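Local coordinates for lysin (Bacillus phage PBC5, PDB 6ILU), which probably binds the bacterial cell wall as the SH3b-type cell-wall-binding domain of a phage endolysin, at residues E10-A15 and H115-G120; V25-R30 and Q68-K73; Y46-G51 and I61-E66; W79-S84 and S109-A114. One frame throughout, in Å; residues are numbered along the deposited sequence.

Overall arrangement
The four contacts lie along a two-lobed, helix-free, mainly beta chain of SH3b type. Interaction 1, whose centre lies about 5 Å from that of the chain, ties 10-15 to 115-120. The other three are nested within the loop it closes. Interaction 3 is its close neighbour, with centres about 8 Å apart; Ile-12 and Gly-13 bond to Val-48, and both contacts touch the same ethanediol. Interaction 2 adjoins interaction 3, with centres about 9 Å apart, through a bond between Ala-70 and Ile-61. Interaction 4 sits on the opposite side of the chain's centre, about 25 Å from interaction 2 between centres, and is joined to interaction 1 through Ile-12 and Tyr-80. Its sulfate probably comes from the crystallisation liquor.

Interaction 1: residues E10-A15 and H115-G120; sequences EGIGVA and HNRVGG. With EDO (1,2-ethanediol), chain J.
NH1 of Arg-117 is shared by two backbone oxygens: it donates to Gly-11 O, 2.9 Å from NH1 to O and nearly straight at 167°, and also to Glu-8 O. The Gly-11 oxygen meets the guanidinium at its edge, only 5° out of the plane of that group, and the nitrogen in turn lies in the carbonyl plane. NE of the same arginine forms a salt bridge with Glu-132, so the flat group is held from several directions and its rotation is fixed. A bend at chi3 (79°) turns the guanidinium back toward the 10-15 backbone, leaving CD of Arg-117 3.2 Å from the Gly-11 oxygen.

Alongside this bond, Ile-12 and the aliphatic part of Arg-117 slide past each other in opposite directions. CG2 of Ile-12 touches CG of Arg-117 at 3.7 Å and also rests on CA of Asn-116. The other branch ends with CD1 of Ile-12 against the carbonyl of His-115, 3.5 Å from its O, which accepts a hydrogen bond from Trp-53. OD1 of Asn-116 accepts a hydrogen bond from Gly-51 N.

An ethanediol, probably from the crystallisation liquor, lies beside the aliphatic part of the arginine. Gly-11 N donates to its O1 at 2.8 Å and more weakly to O2, and Phe-49 O takes a bond from O2. The contact lies where the two lobes of this SH3b-type domain meet. Its chemistry implies that an arginine clamps the backbone just ahead of strand 13-17, the isoleucine packs on the arginine's aliphatic part, and the partnership with Glu-132 probably balances the positive charge.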
# COMPACT_ATOMS: atom_id res chain seq x y z
N GLU A 10 -4.56 10.26 0.89
CA GLU A 10 -5.20 8.95 0.90
C GLU A 10 -4.36 8.03 0.03
O GLU A 10 -3.62 8.53 -0.82
CB GLU A 10 -6.62 8.97 0.37
CG GLU A 10 -6.73 9.49 -1.06
CD GLU A 10 -8.18 9.51 -1.60
OE1 GLU A 10 -9.13 9.17 -0.85
OE2 GLU A 10 -8.35 9.85 -2.81
N GLY A 11 -4.49 6.73 0.23
CA GLY A 11 -3.84 5.78 -0.68
C GLY A 11 -2.45 5.35 -0.29
O GLY A 11 -1.79 6.00 0.54
N ILE A 12 -1.97 4.30 -0.95
CA ILE A 12 -0.62 3.80 -0.71
C ILE A 12 0.17 3.63 -2.01
O ILE A 12 1.33 3.19 -1.97
CB ILE A 12 -0.63 2.48 0.06
CG1 ILE A 12 -1.48 1.42 -0.68
CG2 ILE A 12 -1.17 2.69 1.51
CD1 ILE A 12 -1.29 -0.02 -0.10
N GLY A 13 -0.42 3.94 -3.16
CA GLY A 13 0.34 3.81 -4.41
C GLY A 13 -0.59 4.02 -5.60
O GLY A 13 -1.78 4.32 -5.41
N VAL A 14 -0.06 3.87 -6.80
CA VAL A 14 -0.83 4.00 -8.05
C VAL A 14 -0.50 2.80 -8.96
O VAL A 14 0.68 2.52 -9.24
CB VAL A 14 -0.49 5.34 -8.77
CG1 VAL A 14 -1.24 5.43 -10.08
CG2 VAL A 14 -0.82 6.55 -7.87
N ALA A 15 -1.53 2.13 -9.47
CA ALA A 15 -1.39 0.91 -10.29
C ALA A 15 -1.83 1.13 -11.75
O ALA A 15 -2.81 1.82 -12.00
CB ALA A 15 -2.23 -0.21 -9.67
N HIS A 115 2.75 0.07 2.75
CA HIS A 115 2.07 -1.21 2.58
C HIS A 115 0.59 -1.20 2.99
O HIS A 115 -0.18 -2.06 2.53
CB HIS A 115 2.77 -2.31 3.39
CG HIS A 115 4.04 -2.79 2.75
ND1 HIS A 115 5.15 -1.98 2.60
CD2 HIS A 115 4.39 -4.01 2.26
CE1 HIS A 115 6.13 -2.68 2.04
NE2 HIS A 115 5.69 -3.90 1.80
N ASN A 116 0.21 -0.21 3.82
CA ASN A 116 -1.18 -0.03 4.23
C ASN A 116 -1.20 1.22 5.08
O ASN A 116 -0.16 1.62 5.61
CB ASN A 116 -1.74 -1.26 5.01
CG ASN A 116 -2.42 -2.27 4.10
OD1 ASN A 116 -3.23 -1.87 3.27
ND2 ASN A 116 -2.19 -3.57 4.31
N ARG A 117 -2.36 1.84 5.21
CA ARG A 117 -2.51 3.03 6.07
C ARG A 117 -3.85 2.92 6.76
O ARG A 117 -4.92 2.80 6.10
CB ARG A 117 -2.50 4.35 5.26
CG ARG A 117 -1.20 4.73 4.65
CD ARG A 117 -1.48 5.86 3.68
NE ARG A 117 -1.65 7.16 4.35
CZ ARG A 117 -1.73 8.30 3.67
NH1 ARG A 117 -1.72 8.32 2.32
NH2 ARG A 117 -1.82 9.45 4.34
N VAL A 118 -3.81 2.99 8.10
CA VAL A 118 -4.99 2.80 8.95
C VAL A 118 -4.87 3.70 10.17
O VAL A 118 -3.84 3.65 10.86
CB VAL A 118 -5.11 1.32 9.48
CG1 VAL A 118 -6.32 1.17 10.32
CG2 VAL A 118 -5.10 0.34 8.31
N GLY A 119 -5.91 4.47 10.47
CA GLY A 119 -5.96 5.13 11.77
C GLY A 119 -4.82 6.07 12.09
O GLY A 119 -4.49 6.25 13.28
N GLY A 120 -4.26 6.70 11.06
CA GLY A 120 -3.16 7.63 11.28
C GLY A 120 -1.79 6.97 11.37
O GLY A 120 -0.82 7.62 11.83
C1 EDO J . -5.78 5.80 3.45
O1 EDO J . -6.39 6.39 2.29
C2 EDO J . -5.81 4.30 3.17
O2 EDO J . -5.08 4.10 1.96

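Interaction 2: residues V25-R30 and Q68-K73; sequences VNLYER and QWAYNK
Tyr-28 and Trp-69 pair through their backbones as a single antiparallel hydrogen-bonded bridge, and here the contact is tight. Tyr-28 N donates to Trp-69 O at 2.7 Å in a bent bond, and Trp-69 N returns the bond to Tyr-28 O at 2.9 Å. With chi1 at -69°, Trp-69 CG sits beside its own backbone N, and Tyr-28 O meets the indole at its edge, in plane. The Trp-69 carbonyl also receives CA-H of Leu-27, with CA 3.2 Å from the oxygen. CD2 of Leu-27 meets CB of the buried Ala-70 at 3.9 Å, and Phe-75 packs on that alanine.

Away from the bridge the strands are well off antiparallel, their N-to-C directions 129° apart, and the packing relaxes. Tyr-71 turns an edge toward the face of Tyr-28 in an offset edge-to-face pair, with ring centroids 5.5 Å apart and planes at 64°. The closest atoms are the two CE2, 3.9 Å apart, and Pro-34 touches both tyrosine side chains. Where direct backbone pairing gives out, a water accepts from Tyr-71 N and donates to Asn-26 O.

The bridge joins strand 25-29, otherwise paired with 35-40, to the sheet edge at 69-71. Two backbone bonds and a water thus do the polar work, while the tyrosine rings add an aromatic contact at the protein surface.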
# COMPACT_ATOMS: atom_id res chain seq x y z
N VAL A 25 -9.09 -6.78 -16.75
CA VAL A 25 -8.42 -7.27 -15.55
C VAL A 25 -9.49 -7.53 -14.50
O VAL A 25 -10.30 -6.64 -14.24
CB VAL A 25 -7.42 -6.26 -15.00
CG1 VAL A 25 -6.84 -6.78 -13.68
CG2 VAL A 25 -6.35 -5.98 -16.02
N ASN A 26 -9.48 -8.72 -13.90
CA ASN A 26 -10.56 -9.08 -12.98
C ASN A 26 -10.43 -8.44 -11.61
O ASN A 26 -9.33 -8.23 -11.11
CB ASN A 26 -10.63 -10.59 -12.79
CG ASN A 26 -10.90 -11.31 -14.09
OD1 ASN A 26 -11.75 -10.88 -14.86
ND2 ASN A 26 -10.14 -12.35 -14.38
N LEU A 27 -11.59 -8.10 -11.06
CA LEU A 27 -11.71 -7.60 -9.69
C LEU A 27 -12.44 -8.65 -8.87
O LEU A 27 -13.30 -9.38 -9.40
CB LEU A 27 -12.50 -6.28 -9.61
CG LEU A 27 -11.90 -5.09 -10.35
CD1 LEU A 27 -12.79 -3.87 -10.23
CD2 LEU A 27 -10.47 -4.79 -9.87
N TYR A 28 -12.13 -8.65 -7.57
CA TYR A 28 -12.55 -9.70 -6.66
C TYR A 28 -12.97 -9.15 -5.32
O TYR A 28 -12.57 -8.03 -4.90
CB TYR A 28 -11.39 -10.67 -6.40
CG TYR A 28 -10.92 -11.43 -7.62
CD1 TYR A 28 -11.51 -12.63 -7.98
CD2 TYR A 28 -9.90 -10.92 -8.41
CE1 TYR A 28 -11.07 -13.34 -9.11
CE2 TYR A 28 -9.48 -11.61 -9.57
CZ TYR A 28 -10.06 -12.82 -9.88
OH TYR A 28 -9.65 -13.51 -11.00
N GLU A 29 -13.76 -9.94 -4.60
CA GLU A 29 -13.87 -9.74 -3.15
C GLU A 29 -13.17 -10.91 -2.44
O GLU A 29 -12.79 -11.91 -3.09
CB GLU A 29 -15.34 -9.62 -2.71
CG GLU A 29 -16.17 -10.80 -3.04
CD GLU A 29 -17.64 -10.58 -2.69
OE1 GLU A 29 -17.95 -10.47 -1.50
OE2 GLU A 29 -18.48 -10.52 -3.61
N ARG A 30 -12.94 -10.78 -1.12
CA ARG A 30 -12.40 -11.88 -0.28
C ARG A 30 -10.96 -12.26 -0.69
O ARG A 30 -10.69 -13.34 -1.24
CB ARG A 30 -13.32 -13.14 -0.32
CG ARG A 30 -12.99 -14.10 0.83
CD ARG A 30 -13.97 -15.25 0.98
NE ARG A 30 -13.80 -16.17 -0.15
CZ ARG A 30 -14.54 -17.26 -0.34
NH1 ARG A 30 -15.51 -17.58 0.52
NH2 ARG A 30 -14.30 -18.05 -1.39
N GLN A 68 -13.23 -4.53 -4.91
CA GLN A 68 -12.26 -4.02 -5.89
C GLN A 68 -10.86 -4.50 -5.63
O GLN A 68 -9.89 -3.79 -5.88
CB GLN A 68 -12.33 -2.48 -5.91
CG GLN A 68 -13.57 -1.96 -6.68
CD GLN A 68 -14.79 -1.78 -5.81
OE1 GLN A 68 -14.69 -1.17 -4.74
NE2 GLN A 68 -15.97 -2.25 -6.28
N TRP A 69 -10.72 -5.75 -5.18
CA TRP A 69 -9.38 -6.35 -5.10
C TRP A 69 -8.91 -6.92 -6.43
O TRP A 69 -9.71 -7.47 -7.20
CB TRP A 69 -9.36 -7.51 -4.07
CG TRP A 69 -9.51 -7.05 -2.66
CD1 TRP A 69 -10.65 -7.04 -1.94
CD2 TRP A 69 -8.48 -6.54 -1.81
NE1 TRP A 69 -10.41 -6.55 -0.65
CE2 TRP A 69 -9.07 -6.25 -0.57
CE3 TRP A 69 -7.10 -6.35 -1.98
CZ2 TRP A 69 -8.32 -5.75 0.52
CZ3 TRP A 69 -6.35 -5.85 -0.93
CH2 TRP A 69 -6.96 -5.54 0.31
N ALA A 70 -7.60 -6.79 -6.69
CA ALA A 70 -7.03 -7.29 -7.93
C ALA A 70 -5.63 -7.83 -7.64
O ALA A 70 -4.96 -7.36 -6.72
CB ALA A 70 -6.97 -6.21 -9.00
N TYR A 71 -5.16 -8.77 -8.44
CA TYR A 71 -3.81 -9.28 -8.19
C TYR A 71 -2.72 -8.28 -8.59
O TYR A 71 -2.75 -7.74 -9.70
CB TYR A 71 -3.58 -10.60 -8.93
CG TYR A 71 -4.35 -11.76 -8.37
CD1 TYR A 71 -3.99 -12.33 -7.16
CD2 TYR A 71 -5.45 -12.28 -9.04
CE1 TYR A 71 -4.69 -13.42 -6.62
CE2 TYR A 71 -6.15 -13.37 -8.50
CZ TYR A 71 -5.76 -13.93 -7.31
OH TYR A 71 -6.44 -15.03 -6.82
N ASN A 72 -1.73 -8.07 -7.69
CA ASN A 72 -0.60 -7.19 -8.00
C ASN A 72 0.05 -7.53 -9.32
O ASN A 72 0.53 -6.64 -10.01
CB ASN A 72 0.49 -7.23 -6.92
CG ASN A 72 0.01 -6.74 -5.57
OD1 ASN A 72 -1.18 -6.89 -5.23
ND2 ASN A 72 0.91 -6.13 -4.81
N LYS A 73 0.11 -8.83 -9.64
CA LYS A 73 0.88 -9.28 -10.80
C LYS A 73 0.30 -8.75 -12.13
O LYS A 73 1.00 -8.79 -13.15
CB LYS A 73 0.95 -10.83 -10.82
CG LYS A 73 -0.38 -11.49 -11.03
CD LYS A 73 -0.28 -13.00 -10.84
CE LYS A 73 -1.68 -13.61 -10.92
NZ LYS A 73 -1.66 -15.11 -10.99
O HOH W 1 -6.88 -9.52 -10.77

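Interaction 3: residues Y46-G51 and I61-E66; sequences YKVFAG and ICLGGE. With EDO (1,2-ethanediol), chain J.
The chain turns back on itself as the beta hairpin of strands 46-52 and 60-62, part of an SH3b-like lobe, with Gly-51 and Ile-61 as an antiparallel non-hydrogen-bonded pair. Phe-49 N points almost exactly at Cys-62 O, 2.8 Å away with the N-H at 178°, and Cys-62 N donates to Ala-50 O. That second donor is tilted 27° from the carbonyl plane. The amide nitrogen of Ala-50 is buried here and has no partner in the model.

Val-48 is the apolar centre of the contact and works with both methyls. CG1 of Val-48 lies 3.8 Å from CG2 of Ile-61, the two side chains crossing at about a right angle, while CG2 of Val-48 meets CD1 of Ile-61 and CD2 of Leu-63. With Val-48 CG1 anti to the backbone N (chi1 175°), both methyls face Ile-61, and CG2 alone also reaches Leu-63. Ile-12 and Ala-15 pack against Val-48 as well. Leu-63 points its CB away, yet its tip folds back, so that CD2 sits 3.7 Å from Lys-47 O and reaches CB of Tyr-46. The ring of Tyr-46 leads off instead, its hydroxyl bonding to Lys-42 O.

On another flank, CB of Ala-50 touches CB of Cys-62 at 3.9 Å. The Phe-49 ring presents its edge to the backbone carbonyl carbon of Leu-63, which lies in the ring plane. At Leu-63, just past the end of strand 60-62, one water donates to two carbonyls, 2.7 Å from Lys-47 O and 2.7 Å from Leu-63 O.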
# COMPACT_ATOMS: atom_id res chain seq x y z
N TYR A 46 -4.88 3.79 -11.56
CA TYR A 46 -5.85 3.68 -10.48
C TYR A 46 -5.16 3.81 -9.13
O TYR A 46 -4.17 3.13 -8.90
CB TYR A 46 -6.58 2.34 -10.54
CG TYR A 46 -7.51 2.21 -11.75
CD1 TYR A 46 -8.76 2.82 -11.74
CD2 TYR A 46 -7.12 1.49 -12.87
CE1 TYR A 46 -9.62 2.71 -12.84
CE2 TYR A 46 -7.96 1.37 -13.99
CZ TYR A 46 -9.21 1.98 -13.96
OH TYR A 46 -10.03 1.87 -15.06
N LYS A 47 -5.69 4.65 -8.24
CA LYS A 47 -5.13 4.75 -6.90
C LYS A 47 -5.35 3.44 -6.12
O LYS A 47 -6.40 2.80 -6.24
CB LYS A 47 -5.74 5.93 -6.13
CG LYS A 47 -5.01 6.20 -4.77
CD LYS A 47 -5.41 7.57 -4.16
CE LYS A 47 -5.02 8.72 -5.08
NZ LYS A 47 -5.52 10.02 -4.54
N VAL A 48 -4.33 3.01 -5.39
CA VAL A 48 -4.39 1.81 -4.56
C VAL A 48 -4.66 2.25 -3.11
O VAL A 48 -3.94 3.13 -2.58
CB VAL A 48 -3.05 1.07 -4.61
CG1 VAL A 48 -3.07 -0.11 -3.65
CG2 VAL A 48 -2.77 0.57 -6.08
N PHE A 49 -5.66 1.63 -2.48
CA PHE A 49 -6.03 2.02 -1.13
C PHE A 49 -5.56 1.06 -0.05
O PHE A 49 -5.43 1.49 1.11
CB PHE A 49 -7.56 2.23 -1.06
CG PHE A 49 -8.00 3.38 -1.89
CD1 PHE A 49 -8.50 3.18 -3.16
CD2 PHE A 49 -7.78 4.68 -1.45
CE1 PHE A 49 -8.82 4.27 -3.96
CE2 PHE A 49 -8.13 5.79 -2.24
CZ PHE A 49 -8.63 5.58 -3.51
N ALA A 50 -5.31 -0.19 -0.40
CA ALA A 50 -4.88 -1.20 0.57
C ALA A 50 -4.19 -2.32 -0.15
O ALA A 50 -4.38 -2.53 -1.36
CB ALA A 50 -6.08 -1.77 1.36
N GLY A 51 -3.43 -3.09 0.62
CA GLY A 51 -2.71 -4.25 0.10
C GLY A 51 -3.08 -5.45 0.94
O GLY A 51 -3.34 -5.35 2.17
N ILE A 61 -4.15 -5.93 -4.46
CA ILE A 61 -4.28 -4.51 -4.15
C ILE A 61 -5.74 -4.13 -4.29
O ILE A 61 -6.45 -4.70 -5.10
CB ILE A 61 -3.44 -3.61 -5.10
CG1 ILE A 61 -3.58 -4.08 -6.56
CG2 ILE A 61 -1.95 -3.59 -4.68
CD1 ILE A 61 -2.98 -3.05 -7.56
N CYS A 62 -6.18 -3.19 -3.44
CA CYS A 62 -7.57 -2.79 -3.41
C CYS A 62 -7.71 -1.45 -4.12
O CYS A 62 -7.08 -0.45 -3.71
CB CYS A 62 -8.02 -2.66 -1.96
SG CYS A 62 -9.86 -2.41 -1.97
N LEU A 63 -8.52 -1.40 -5.17
CA LEU A 63 -8.71 -0.16 -5.93
C LEU A 63 -9.93 0.66 -5.49
O LEU A 63 -10.30 1.64 -6.12
CB LEU A 63 -8.84 -0.47 -7.45
CG LEU A 63 -7.65 -1.27 -7.97
CD1 LEU A 63 -7.79 -1.49 -9.47
CD2 LEU A 63 -6.30 -0.58 -7.64
N GLY A 64 -10.54 0.28 -4.37
CA GLY A 64 -11.69 1.04 -3.88
C GLY A 64 -12.15 0.48 -2.57
O GLY A 64 -11.64 0.85 -1.48
N GLY A 65 -13.14 -0.40 -2.64
CA GLY A 65 -13.67 -1.03 -1.45
C GLY A 65 -13.62 -2.55 -1.58
O GLY A 65 -12.85 -3.09 -2.36
N GLU A 66 -14.46 -3.22 -0.80
CA GLU A 66 -14.39 -4.69 -0.66
C GLU A 66 -14.49 -5.48 -1.93
O GLU A 66 -13.96 -6.58 -1.98
CB GLU A 66 -15.53 -5.20 0.24
CG GLU A 66 -15.28 -5.00 1.78
CD GLU A 66 -16.22 -5.83 2.63
OE1 GLU A 66 -17.29 -6.33 2.13
OE2 GLU A 66 -15.92 -5.93 3.85
C1 EDO J . -5.78 5.80 3.45
O1 EDO J . -6.39 6.39 2.29
C2 EDO J . -5.81 4.30 3.17
O2 EDO J . -5.08 4.10 1.96
O HOH W 2 -8.70 3.16 -7.64

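Interaction 4: residues W79-S84 and S109-A114. With EDO (1,2-ethanediol), chain K; SO4 (sulfate ion), chain D; EDO (1,2-ethanediol), chain I.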
# COMPACT_ATOMS: atom_id res chain seq x y z
N TRP A 79 4.52 2.54 -5.77
CA TRP A 79 4.12 2.65 -4.35
C TRP A 79 4.45 4.04 -3.83
O TRP A 79 5.44 4.67 -4.25
CB TRP A 79 4.84 1.59 -3.52
CG TRP A 79 4.50 0.21 -3.93
CD1 TRP A 79 5.27 -0.63 -4.71
CD2 TRP A 79 3.32 -0.52 -3.61
NE1 TRP A 79 4.64 -1.82 -4.89
CE2 TRP A 79 3.43 -1.80 -4.22
CE3 TRP A 79 2.15 -0.23 -2.90
CZ2 TRP A 79 2.45 -2.76 -4.13
CZ3 TRP A 79 1.17 -1.21 -2.79
CH2 TRP A 79 1.31 -2.46 -3.41
N TYR A 80 3.59 4.54 -2.95
CA TYR A 80 3.94 5.74 -2.21
C TYR A 80 5.16 5.44 -1.34
O TYR A 80 5.34 4.34 -0.82
CB TYR A 80 2.76 6.21 -1.37
CG TYR A 80 1.62 6.79 -2.18
CD1 TYR A 80 1.74 7.02 -3.56
CD2 TYR A 80 0.43 7.14 -1.55
CE1 TYR A 80 0.70 7.59 -4.27
CE2 TYR A 80 -0.60 7.69 -2.24
CZ TYR A 80 -0.47 7.91 -3.61
OH TYR A 80 -1.53 8.46 -4.30
N LYS A 81 6.04 6.45 -1.22
CA LYS A 81 7.30 6.32 -0.50
C LYS A 81 7.22 7.02 0.85
O LYS A 81 6.74 8.18 0.96
CB LYS A 81 8.45 6.93 -1.34
CG LYS A 81 8.49 6.35 -2.74
CD LYS A 81 9.03 4.95 -2.70
CE LYS A 81 9.01 4.33 -4.10
NZ LYS A 81 9.66 3.01 -4.10
N VAL A 82 7.70 6.31 1.87
CA VAL A 82 7.63 6.77 3.25
C VAL A 82 9.02 7.17 3.72
O VAL A 82 9.95 6.36 3.64
CB VAL A 82 7.03 5.66 4.17
CG1 VAL A 82 6.85 6.18 5.63
CG2 VAL A 82 5.64 5.17 3.62
N ARG A 83 9.17 8.41 4.19
CA ARG A 83 10.47 8.89 4.66
C ARG A 83 10.32 9.57 5.99
O ARG A 83 9.36 10.30 6.19
CB ARG A 83 11.08 9.85 3.67
CG ARG A 83 11.49 9.21 2.34
CD ARG A 83 11.94 10.33 1.40
NE ARG A 83 12.32 9.83 0.07
CZ ARG A 83 11.48 9.75 -0.96
NH1 ARG A 83 10.20 10.11 -0.82
NH2 ARG A 83 11.92 9.31 -2.14
N SER A 84 11.25 9.33 6.91
CA SER A 84 11.28 10.13 8.15
C SER A 84 11.28 11.64 7.89
O SER A 84 11.91 12.12 6.92
CB SER A 84 12.51 9.77 9.00
OG SER A 84 12.57 10.57 10.17
N SER A 109 17.37 6.38 7.91
CA SER A 109 18.29 6.37 6.78
C SER A 109 17.67 5.74 5.53
O SER A 109 18.22 5.89 4.44
CB SER A 109 19.58 5.62 7.14
OG SER A 109 19.26 4.29 7.52
N GLU A 110 16.55 5.04 5.67
CA GLU A 110 15.96 4.30 4.55
C GLU A 110 14.64 4.92 4.05
O GLU A 110 13.92 5.58 4.82
CB GLU A 110 15.69 2.83 4.95
CG GLU A 110 16.91 2.06 5.48
CD GLU A 110 17.97 1.82 4.44
OE1 GLU A 110 19.16 1.71 4.82
OE2 GLU A 110 17.62 1.74 3.24
N VAL A 111 14.33 4.67 2.77
CA VAL A 111 12.99 4.98 2.22
C VAL A 111 12.17 3.68 2.15
O VAL A 111 12.72 2.64 1.75
CB VAL A 111 13.10 5.60 0.83
CG1 VAL A 111 11.72 5.94 0.26
CG2 VAL A 111 14.05 6.83 0.87
N TYR A 112 10.90 3.72 2.53
CA TYR A 112 10.06 2.53 2.51
C TYR A 112 8.90 2.66 1.55
O TYR A 112 8.52 3.77 1.18
CB TYR A 112 9.50 2.23 3.90
CG TYR A 112 10.59 2.14 4.95
CD1 TYR A 112 10.97 3.27 5.68
CD2 TYR A 112 11.24 0.94 5.17
CE1 TYR A 112 12.01 3.18 6.63
CE2 TYR A 112 12.29 0.83 6.11
CZ TYR A 112 12.64 1.98 6.83
OH TYR A 112 13.66 1.90 7.74
N ASN A 113 8.34 1.52 1.13
CA ASN A 113 7.05 1.57 0.44
C ASN A 113 5.91 1.49 1.42
O ASN A 113 5.96 0.71 2.38
CB ASN A 113 6.92 0.40 -0.57
CG ASN A 113 7.83 0.55 -1.75
OD1 ASN A 113 8.22 1.64 -2.13
ND2 ASN A 113 8.16 -0.57 -2.36
N ALA A 114 4.87 2.31 1.21
CA ALA A 114 3.64 2.26 2.02
C ALA A 114 2.92 0.93 1.74
O ALA A 114 2.54 0.71 0.59
CB ALA A 114 2.73 3.41 1.63
C1 EDO K . 15.58 10.10 -1.63
O1 EDO K . 15.33 10.38 -0.23
C2 EDO K . 15.84 8.61 -1.81
O2 EDO K . 14.78 8.07 -2.59
S SO4 D . 9.64 -0.69 -5.86
O1 SO4 D . 8.41 -1.35 -6.30
O2 SO4 D . 10.78 -1.26 -6.57
O3 SO4 D . 9.83 -0.86 -4.43
O4 SO4 D . 9.59 0.74 -6.15
C1 EDO I . 15.22 -1.25 7.38
O1 EDO I . 14.40 -0.71 8.45
C2 EDO I . 14.73 -2.61 6.89
O2 EDO I . 13.47 -2.57 6.17
O HOH W 3 13.52 7.82 6.37
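Tyr-112 and Val-82 make the antiparallel hydrogen-bonded pair that sets the short strand 112-113 against the long strand 75-84 in the sheet of an SH3b-type domain. The backbone bonds are Ala-114 N to Tyr-80 O at 2.9 Å, Val-82 N to Tyr-112 O at 2.8 Å, and Tyr-112 N to Val-82 O at 3.0 Å. Past Val-111 a water takes over, accepting from Ser-84 N and donating to Glu-110 O.

Apolar packing follows the ladder. CG2 of Val-82 meets CB of Ala-114 at 3.9 Å, and Val-122 touches both residues. Val-111 lays CG1 over one face of the Arg-83 guanidinium, offset toward its rim.

Among the polar side chains, Arg-83 runs extended to NE; its NH2 forms a salt bridge with the C-terminal carboxylate of Lys-140, while NE and NH2 also hold an ethanediol, probably from the crystallisation liquor. Others gather beside Trp-79. Lys-81 and Asn-113 lie alongside each other, pointing the same way, and NZ of Lys-81 bonds to OD1 of Asn-113 at 2.8 Å, in the plane of the amide carbonyl. A bend at chi2 (-74°) brings the ammonium to that oxygen. CG of Asn-113 lies 3.6 Å from CB of Trp-79; the two side chains cross at about a right angle, while the amide plane lies 29° from that of the indole. A sulfate, probably of the same origin, bridges the pair, with its O1 at the edge of the indole by CD1. NZ of Lys-81 donates to sulfate O4, and ND2 of Asn-113 lies 2.7 Å from sulfate O3, to which it donates.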